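Local coordinates for protein beta-lactamase OXA-2 (Salmonella typhimurium, PDB 1K38) that hydrolyses beta-lactam antibiotics such as oxacillin, opening the lactam ring to a substituted beta-amino acid and so conferring antibiotic resistance, at residues V41-R46 with S146-I151; Q88-R93 with V101-L106; A152-L157 with W198-V203. All coordinates share one frame; numbering follows the deposited sequence.

Overall arrangement
Contacts 1 and 3 share helix 147-158: its first turn is held by residues 41-46, and its middle packs on strand 196-205 of the central sheet. Their centres lie about 12 Å apart and they touch, the ring of W198 lying against S146, A147 and Q150. Contact 2, about 28 Å from contact 1 between centres and about 22 Å from contact 3, joins residues 88-93 to helix 101-111 on the opposite side of the chain's centre from contact 1. Chemistry follows depth. Contact 1, partly exposed, relies on hydrogen bonds, a salt bridge and a bridging water; contacts 2 and 3 are buried and, between their segments, depend on packing alone, with a tryptophan prominent in each.

Contact 1 of 3, residues V41-R46 with S146-I151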
# COMPACT_ATOMS: atom_id res chain seq x y z
N VAL A 41 -19.60 -22.74 -13.85
CA VAL A 41 -19.71 -23.89 -12.98
C VAL A 41 -18.44 -24.07 -12.14
O VAL A 41 -18.52 -24.28 -10.92
CB VAL A 41 -19.99 -25.19 -13.78
CG1 VAL A 41 -19.95 -26.39 -12.85
CG2 VAL A 41 -21.36 -25.09 -14.45
N ARG A 42 -17.28 -23.98 -12.77
CA ARG A 42 -16.04 -24.13 -12.02
C ARG A 42 -15.84 -22.97 -11.05
O ARG A 42 -15.21 -23.13 -10.01
CB ARG A 42 -14.83 -24.24 -12.96
CG ARG A 42 -13.52 -24.41 -12.20
CD ARG A 42 -12.36 -24.76 -13.11
NE ARG A 42 -11.10 -24.73 -12.36
CZ ARG A 42 -10.12 -25.62 -12.50
NH1 ARG A 42 -10.23 -26.61 -13.37
NH2 ARG A 42 -9.02 -25.50 -11.77
N SER A 43 -16.37 -21.80 -11.40
CA SER A 43 -16.20 -20.63 -10.54
C SER A 43 -16.87 -20.82 -9.18
O SER A 43 -16.56 -20.10 -8.23
CB SER A 43 -16.74 -19.37 -11.22
OG SER A 43 -18.16 -19.32 -11.17
N LYS A 44 -17.79 -21.78 -9.09
CA LYS A 44 -18.49 -22.05 -7.85
C LYS A 44 -18.01 -23.32 -7.16
O LYS A 44 -18.52 -23.70 -6.10
CB LYS A 44 -20.00 -22.14 -8.11
CG LYS A 44 -20.59 -20.85 -8.68
CD LYS A 44 -22.09 -20.97 -8.92
CE LYS A 44 -22.85 -21.13 -7.61
NZ LYS A 44 -22.65 -19.96 -6.69
N LYS A 45 -17.01 -23.98 -7.74
CA LYS A 45 -16.46 -25.20 -7.17
C LYS A 45 -15.43 -24.87 -6.09
O LYS A 45 -14.55 -24.03 -6.30
CB LYS A 45 -15.81 -26.06 -8.26
CG LYS A 45 -15.29 -27.40 -7.77
CD LYS A 45 -14.82 -28.27 -8.93
CE LYS A 45 -15.97 -28.61 -9.87
NZ LYS A 45 -17.05 -29.36 -9.18
N ARG A 46 -15.53 -25.52 -4.94
CA ARG A 46 -14.60 -25.27 -3.86
C ARG A 46 -13.30 -26.06 -3.96
O ARG A 46 -13.31 -27.27 -4.22
CB ARG A 46 -15.26 -25.54 -2.51
CG ARG A 46 -16.32 -24.52 -2.14
CD ARG A 46 -16.96 -24.86 -0.81
NE ARG A 46 -17.79 -23.77 -0.31
CZ ARG A 46 -18.66 -23.90 0.68
NH1 ARG A 46 -18.83 -25.07 1.28
NH2 ARG A 46 -19.36 -22.85 1.09
N SER A 146 -14.54 -21.44 -3.12
CA SER A 146 -14.65 -21.23 -4.56
C SER A 146 -14.14 -19.86 -5.01
O SER A 146 -13.93 -18.96 -4.18
CB SER A 146 -16.10 -21.37 -5.01
OG SER A 146 -16.85 -20.23 -4.64
N ALA A 147 -13.97 -19.70 -6.31
CA ALA A 147 -13.51 -18.43 -6.85
C ALA A 147 -14.52 -17.34 -6.55
O ALA A 147 -14.15 -16.21 -6.23
CB ALA A 147 -13.28 -18.54 -8.36
N GLN A 148 -15.81 -17.66 -6.64
CA GLN A 148 -16.83 -16.66 -6.35
C GLN A 148 -16.81 -16.28 -4.87
O GLN A 148 -17.03 -15.12 -4.53
CB GLN A 148 -18.22 -17.16 -6.77
CG GLN A 148 -18.43 -17.07 -8.28
CD GLN A 148 -19.89 -17.11 -8.69
OE1 GLN A 148 -20.75 -16.54 -8.01
NE2 GLN A 148 -20.17 -17.76 -9.81
N GLU A 149 -16.54 -17.25 -4.01
CA GLU A 149 -16.47 -16.98 -2.58
C GLU A 149 -15.24 -16.14 -2.24
O GLU A 149 -15.27 -15.33 -1.31
CB GLU A 149 -16.46 -18.30 -1.80
CG GLU A 149 -17.79 -19.05 -1.89
CD GLU A 149 -17.79 -20.34 -1.11
OE1 GLU A 149 -16.83 -21.12 -1.26
OE2 GLU A 149 -18.76 -20.58 -0.37
N GLN A 150 -14.16 -16.31 -3.00
CA GLN A 150 -12.96 -15.51 -2.77
C GLN A 150 -13.28 -14.06 -3.09
O GLN A 150 -12.86 -13.15 -2.38
CB GLN A 150 -11.81 -15.98 -3.67
CG GLN A 150 -11.24 -17.35 -3.31
CD GLN A 150 -9.93 -17.28 -2.54
OE1 GLN A 150 -9.67 -16.31 -1.81
NE2 GLN A 150 -9.09 -18.31 -2.68
N ILE A 151 -14.04 -13.83 -4.17
CA ILE A 151 -14.41 -12.47 -4.55
C ILE A 151 -15.22 -11.83 -3.43
O ILE A 151 -14.93 -10.71 -3.02
CB ILE A 151 -15.27 -12.47 -5.85
CG1 ILE A 151 -14.42 -12.92 -7.04
CG2 ILE A 151 -15.84 -11.08 -6.08
CD1 ILE A 151 -13.39 -11.91 -7.51
O HOH W 1 -13.57 -22.14 -8.02
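R46 grips E149 side-on in a salt bridge: NE donates to OE1 at 3.0 Å and NH2 to OE2 at 2.8 Å. The guanidinium and carboxylate planes lie only 20° apart, and the NH2 bond uses the syn lone pair of OE2. E149 OE1 also accepts from S146 N through its anti lone pair, so OE1 takes two bonds and the carboxylate three, which limits its rotation.

Hydrogen bonds at S43 make a second group. Q148 N donates to S43 O at 3.0 Å. The Q148 amide turns its NE2 to S43 OG at 2.9 Å with a nearly straight N-H...O angle of 170°, OG lying close to the amide plane; this hydroxyl is also bonded to P40 O. A bridging water completes the polar links, donating to R42 O and K45 O and accepting from A147 N.

Van der Waals contact adds less. The K44 methylenes run over the Q148 amide, CG standing 3.3 Å from NE2, while S146 CB presses against the backbone of residues 43-45.

At the helix start S146 OG accepts from E149 N at 3.1 Å. With the return bond from S146 N to E149 OE1, this is a capping box at the N-terminus of helix 147-158, its glutamate shared with an arginine from the segment that follows helix 40-43.

Contact 2 of 3, residues Q88-R93 with V101-L106; sequences QDQDLR and VWVYEL
The indole of W102 meets residues 88-93 along its benzo ring: CZ2 lies 3.6 Å from Q90 CG, and Q88 O sits at the ring edge, near its plane, also 3.6 Å from CZ2. V103 CG2 fits beside the same glutamine, 3.9 Å from Q90 CB, while resting over one face of the W102 ring toward its rim. Farther along, L92 CD2 approaches Y104 OH at 3.8 Å, the two side chains crossing at about a right angle.

The next shell fixes these groups. The Q90 chain bends sharply at chi2 (-98°), which folds its amide back on its own segment, and NE2 donates to Q88 O at 3.0 Å from above the carbonyl plane. The same NE2 is bonded to G85 O, and OE1 to T100 and S94, so the buried amide is satisfied at both ends. The indole itself is tethered by NE1 to H86 O and has a cation-pi partner in R81. Y104 OH is bonded to T58 OG1, and its side chain lies about 8 Å from that of S51, the predicted acyl-ester nucleophile.

D91 caps helix 92-97 through S94 N, and L92 in its first turn packs on L175 of helix 166-175. V103 and Y104 reach A95, so helix 101-111 is bedded against both helix 92-97 and the loop that leads into it.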
# COMPACT_ATOMS: atom_id res chain seq x y z
N GLN A 88 15.30 -18.18 5.32
CA GLN A 88 15.79 -16.97 5.97
C GLN A 88 14.76 -16.46 6.98
O GLN A 88 13.60 -16.88 6.95
CB GLN A 88 16.06 -15.88 4.93
CG GLN A 88 14.83 -15.47 4.14
CD GLN A 88 15.13 -14.36 3.14
OE1 GLN A 88 15.53 -13.26 3.52
NE2 GLN A 88 14.93 -14.65 1.86
N ASP A 89 15.19 -15.58 7.87
CA ASP A 89 14.29 -15.01 8.86
C ASP A 89 13.20 -14.28 8.08
O ASP A 89 13.42 -13.86 6.95
CB ASP A 89 15.02 -14.04 9.79
CG ASP A 89 16.10 -14.73 10.61
OD1 ASP A 89 15.87 -15.88 11.03
OD2 ASP A 89 17.16 -14.11 10.85
N GLN A 90 12.03 -14.13 8.68
CA GLN A 90 10.93 -13.49 7.98
C GLN A 90 10.11 -12.52 8.81
O GLN A 90 10.07 -12.59 10.04
CB GLN A 90 9.94 -14.57 7.50
CG GLN A 90 10.55 -15.80 6.87
CD GLN A 90 10.55 -15.74 5.36
OE1 GLN A 90 9.58 -15.29 4.75
NE2 GLN A 90 11.64 -16.20 4.75
N ASP A 91 9.46 -11.59 8.11
CA ASP A 91 8.52 -10.68 8.75
C ASP A 91 7.23 -10.95 7.99
O ASP A 91 7.23 -11.76 7.05
CB ASP A 91 8.94 -9.19 8.65
CG ASP A 91 9.34 -8.75 7.25
OD1 ASP A 91 8.91 -9.35 6.25
OD2 ASP A 91 10.09 -7.75 7.17
N LEU A 92 6.13 -10.33 8.37
CA LEU A 92 4.87 -10.59 7.67
C LEU A 92 4.90 -10.34 6.18
O LEU A 92 4.33 -11.11 5.41
CB LEU A 92 3.73 -9.78 8.28
CG LEU A 92 3.13 -10.30 9.58
CD1 LEU A 92 2.06 -9.34 10.04
CD2 LEU A 92 2.55 -11.70 9.38
N ARG A 93 5.56 -9.26 5.75
CA ARG A 93 5.58 -8.96 4.33
C ARG A 93 6.35 -9.99 3.51
O ARG A 93 5.92 -10.37 2.43
CB ARG A 93 6.14 -7.56 4.08
CG ARG A 93 5.76 -7.00 2.70
CD ARG A 93 6.21 -5.55 2.53
NE ARG A 93 5.58 -4.65 3.49
CZ ARG A 93 4.39 -4.07 3.31
NH1 ARG A 93 3.69 -4.29 2.21
NH2 ARG A 93 3.90 -3.26 4.25
N VAL A 101 5.10 -20.73 4.16
CA VAL A 101 4.19 -21.54 4.96
C VAL A 101 4.61 -21.79 6.41
O VAL A 101 3.76 -21.73 7.30
CB VAL A 101 3.93 -22.90 4.28
CG1 VAL A 101 2.90 -23.69 5.07
CG2 VAL A 101 3.45 -22.68 2.84
N TRP A 102 5.89 -22.05 6.66
CA TRP A 102 6.30 -22.33 8.03
C TRP A 102 5.97 -21.22 9.03
O TRP A 102 5.74 -21.50 10.20
CB TRP A 102 7.78 -22.72 8.13
CG TRP A 102 8.80 -21.67 7.78
CD1 TRP A 102 9.47 -21.55 6.60
CD2 TRP A 102 9.34 -20.67 8.65
NE1 TRP A 102 10.40 -20.54 6.68
CE2 TRP A 102 10.34 -19.98 7.93
CE3 TRP A 102 9.08 -20.29 9.98
CZ2 TRP A 102 11.09 -18.93 8.49
CZ3 TRP A 102 9.82 -19.24 10.53
CH2 TRP A 102 10.81 -18.58 9.78
N VAL A 103 5.93 -19.98 8.57
CA VAL A 103 5.60 -18.87 9.46
C VAL A 103 4.15 -19.01 9.90
O VAL A 103 3.83 -18.87 11.09
CB VAL A 103 5.79 -17.50 8.76
CG1 VAL A 103 5.22 -16.39 9.62
CG2 VAL A 103 7.27 -17.26 8.51
N TYR A 104 3.27 -19.29 8.95
CA TYR A 104 1.86 -19.43 9.27
C TYR A 104 1.54 -20.71 10.02
O TYR A 104 0.50 -20.82 10.66
CB TYR A 104 1.01 -19.27 8.00
CG TYR A 104 0.97 -17.82 7.55
CD1 TYR A 104 2.09 -17.21 6.98
CD2 TYR A 104 -0.16 -17.04 7.78
CE1 TYR A 104 2.09 -15.86 6.65
CE2 TYR A 104 -0.18 -15.67 7.45
CZ TYR A 104 0.95 -15.09 6.89
OH TYR A 104 0.96 -13.75 6.57
N GLU A 105 2.44 -21.69 9.95
CA GLU A 105 2.24 -22.93 10.69
C GLU A 105 2.41 -22.56 12.16
O GLU A 105 1.72 -23.09 13.03
CB GLU A 105 3.28 -23.98 10.28
CG GLU A 105 3.02 -24.60 8.91
CD GLU A 105 4.10 -25.59 8.51
OE1 GLU A 105 4.42 -26.48 9.32
OE2 GLU A 105 4.62 -25.47 7.38
N LEU A 106 3.33 -21.64 12.42
CA LEU A 106 3.58 -21.17 13.78
C LEU A 106 2.32 -20.49 14.30
O LEU A 106 1.90 -20.73 15.44
CB LEU A 106 4.75 -20.19 13.80
CG LEU A 106 6.17 -20.77 13.89
CD1 LEU A 106 6.42 -21.27 15.30
CD2 LEU A 106 6.36 -21.88 12.88

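Contact 3 of 3, residues A152-L157 with W198-V203; sequences AFLRKL and WWVGWV
L154 drives its branched end into a shallow hollow on strand 198-203, a helix-on-sheet packing in the alpha/beta part of the penicillin-recognising serine enzyme fold. Helix 152-157 runs 38° from the strand direction, and the two axes come within 9.0 Å. The floor of the hollow is the backbone of G201; V200 and W202, both pointing toward the helix, form its walls, whereas a side chain at 201 would face away. L154 CD1 settles at the floor, 3.5 Å from G201 N, and meets V200 CB at 4.0 Å. Its other methyl, CD2, lies against the indole at W202 CZ3, 3.9 Å away, and L154 O comes closer still to CZ3, at 3.6 Å.

W202 is the large bump facing the helix. Its CG sits between the backbone N and the carbonyl carbon (chi1 69°), and from there the benzo ring reaches L154 and L157, with F211 and Y158 as further aromatic neighbours. V200 lies about 5 Å, side chain to side chain, from K189, which probably binds substrate. At the far end of the indole, L157 CD2 comes up to the ring edge, near its plane, 4.1 Å from W202 CH2.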
# COMPACT_ATOMS: atom_id res chain seq x y z
N ALA A 152 -16.22 -12.54 -2.93
CA ALA A 152 -17.05 -12.01 -1.85
C ALA A 152 -16.21 -11.65 -0.63
O ALA A 152 -16.42 -10.61 -0.02
CB ALA A 152 -18.13 -13.02 -1.48
N PHE A 153 -15.26 -12.51 -0.29
CA PHE A 153 -14.39 -12.26 0.85
C PHE A 153 -13.51 -11.04 0.62
O PHE A 153 -13.39 -10.18 1.49
CB PHE A 153 -13.50 -13.48 1.12
CG PHE A 153 -12.40 -13.21 2.09
CD1 PHE A 153 -12.68 -13.05 3.45
CD2 PHE A 153 -11.09 -13.07 1.66
CE1 PHE A 153 -11.67 -12.75 4.35
CE2 PHE A 153 -10.07 -12.77 2.55
CZ PHE A 153 -10.37 -12.61 3.91
N LEU A 154 -12.90 -10.95 -0.56
CA LEU A 154 -12.03 -9.82 -0.88
C LEU A 154 -12.76 -8.49 -0.85
O LEU A 154 -12.20 -7.48 -0.42
CB LEU A 154 -11.40 -10.03 -2.26
CG LEU A 154 -10.41 -11.19 -2.36
CD1 LEU A 154 -10.07 -11.44 -3.83
CD2 LEU A 154 -9.15 -10.89 -1.55
N ARG A 155 -14.01 -8.48 -1.30
CA ARG A 155 -14.78 -7.24 -1.30
C ARG A 155 -15.04 -6.76 0.12
O ARG A 155 -15.03 -5.55 0.38
CB ARG A 155 -16.10 -7.45 -2.06
CG ARG A 155 -15.85 -7.79 -3.51
CD ARG A 155 -17.14 -8.07 -4.26
NE ARG A 155 -17.71 -6.87 -4.84
CZ ARG A 155 -18.68 -6.88 -5.76
NH1 ARG A 155 -19.16 -8.04 -6.18
NH2 ARG A 155 -19.14 -5.75 -6.26
N LYS A 156 -15.25 -7.69 1.05
CA LYS A 156 -15.48 -7.32 2.44
C LYS A 156 -14.20 -6.71 3.02
O LYS A 156 -14.25 -5.70 3.72
CB LYS A 156 -15.92 -8.54 3.26
CG LYS A 156 -17.33 -9.00 2.91
CD LYS A 156 -17.83 -10.10 3.83
CE LYS A 156 -17.10 -11.41 3.61
NZ LYS A 156 -17.79 -12.52 4.33
N LEU A 157 -13.06 -7.31 2.72
CA LEU A 157 -11.77 -6.80 3.19
C LEU A 157 -11.55 -5.39 2.66
O LEU A 157 -11.13 -4.49 3.38
CB LEU A 157 -10.63 -7.72 2.72
CG LEU A 157 -9.20 -7.27 3.05
CD1 LEU A 157 -9.04 -7.12 4.56
CD2 LEU A 157 -8.20 -8.28 2.50
N TRP A 198 -3.79 -20.62 -7.75
CA TRP A 198 -4.67 -19.45 -7.62
C TRP A 198 -3.95 -18.11 -7.76
O TRP A 198 -2.75 -18.00 -7.56
CB TRP A 198 -5.27 -19.32 -6.21
CG TRP A 198 -6.22 -20.33 -5.70
CD1 TRP A 198 -5.93 -21.45 -4.99
CD2 TRP A 198 -7.65 -20.22 -5.71
NE1 TRP A 198 -7.08 -22.05 -4.53
CE2 TRP A 198 -8.16 -21.31 -4.95
CE3 TRP A 198 -8.56 -19.31 -6.26
CZ2 TRP A 198 -9.53 -21.51 -4.75
CZ3 TRP A 198 -9.92 -19.50 -6.06
CH2 TRP A 198 -10.39 -20.60 -5.30
N TRP A 199 -4.74 -17.09 -8.08
CA TRP A 199 -4.28 -15.71 -8.04
C TRP A 199 -5.57 -14.96 -7.80
O TRP A 199 -6.50 -15.02 -8.60
CB TRP A 199 -3.57 -15.19 -9.30
CG TRP A 199 -2.73 -13.96 -8.93
CD1 TRP A 199 -2.03 -13.77 -7.77
CD2 TRP A 199 -2.46 -12.81 -9.74
NE1 TRP A 199 -1.34 -12.57 -7.81
CE2 TRP A 199 -1.59 -11.96 -9.01
CE3 TRP A 199 -2.87 -12.40 -11.02
CZ2 TRP A 199 -1.12 -10.75 -9.51
CZ3 TRP A 199 -2.41 -11.19 -11.52
CH2 TRP A 199 -1.54 -10.38 -10.77
N VAL A 200 -5.65 -14.32 -6.64
CA VAL A 200 -6.85 -13.56 -6.28
C VAL A 200 -6.42 -12.20 -5.76
O VAL A 200 -5.31 -12.04 -5.24
CB VAL A 200 -7.69 -14.29 -5.20
CG1 VAL A 200 -7.96 -15.72 -5.65
CG2 VAL A 200 -6.97 -14.27 -3.86
N GLY A 201 -7.30 -11.21 -5.90
CA GLY A 201 -6.97 -9.87 -5.44
C GLY A 201 -7.79 -8.84 -6.17
O GLY A 201 -8.90 -9.12 -6.60
N TRP A 202 -7.24 -7.64 -6.32
CA TRP A 202 -7.94 -6.59 -7.03
C TRP A 202 -7.00 -5.47 -7.41
O TRP A 202 -5.88 -5.38 -6.91
CB TRP A 202 -9.10 -6.02 -6.18
CG TRP A 202 -8.70 -5.21 -4.95
CD1 TRP A 202 -8.34 -3.89 -4.91
CD2 TRP A 202 -8.69 -5.67 -3.59
NE1 TRP A 202 -8.11 -3.50 -3.61
CE2 TRP A 202 -8.32 -4.56 -2.78
CE3 TRP A 202 -8.96 -6.90 -2.97
CZ2 TRP A 202 -8.22 -4.66 -1.39
CZ3 TRP A 202 -8.86 -6.99 -1.58
CH2 TRP A 202 -8.49 -5.87 -0.81
N VAL A 203 -7.44 -4.65 -8.36
CA VAL A 203 -6.65 -3.50 -8.77
C VAL A 203 -7.55 -2.29 -8.52
O VAL A 203 -8.70 -2.25 -8.97
CB VAL A 203 -6.25 -3.57 -10.26
CG1 VAL A 203 -7.47 -3.68 -11.14
CG2 VAL A 203 -5.41 -2.35 -10.62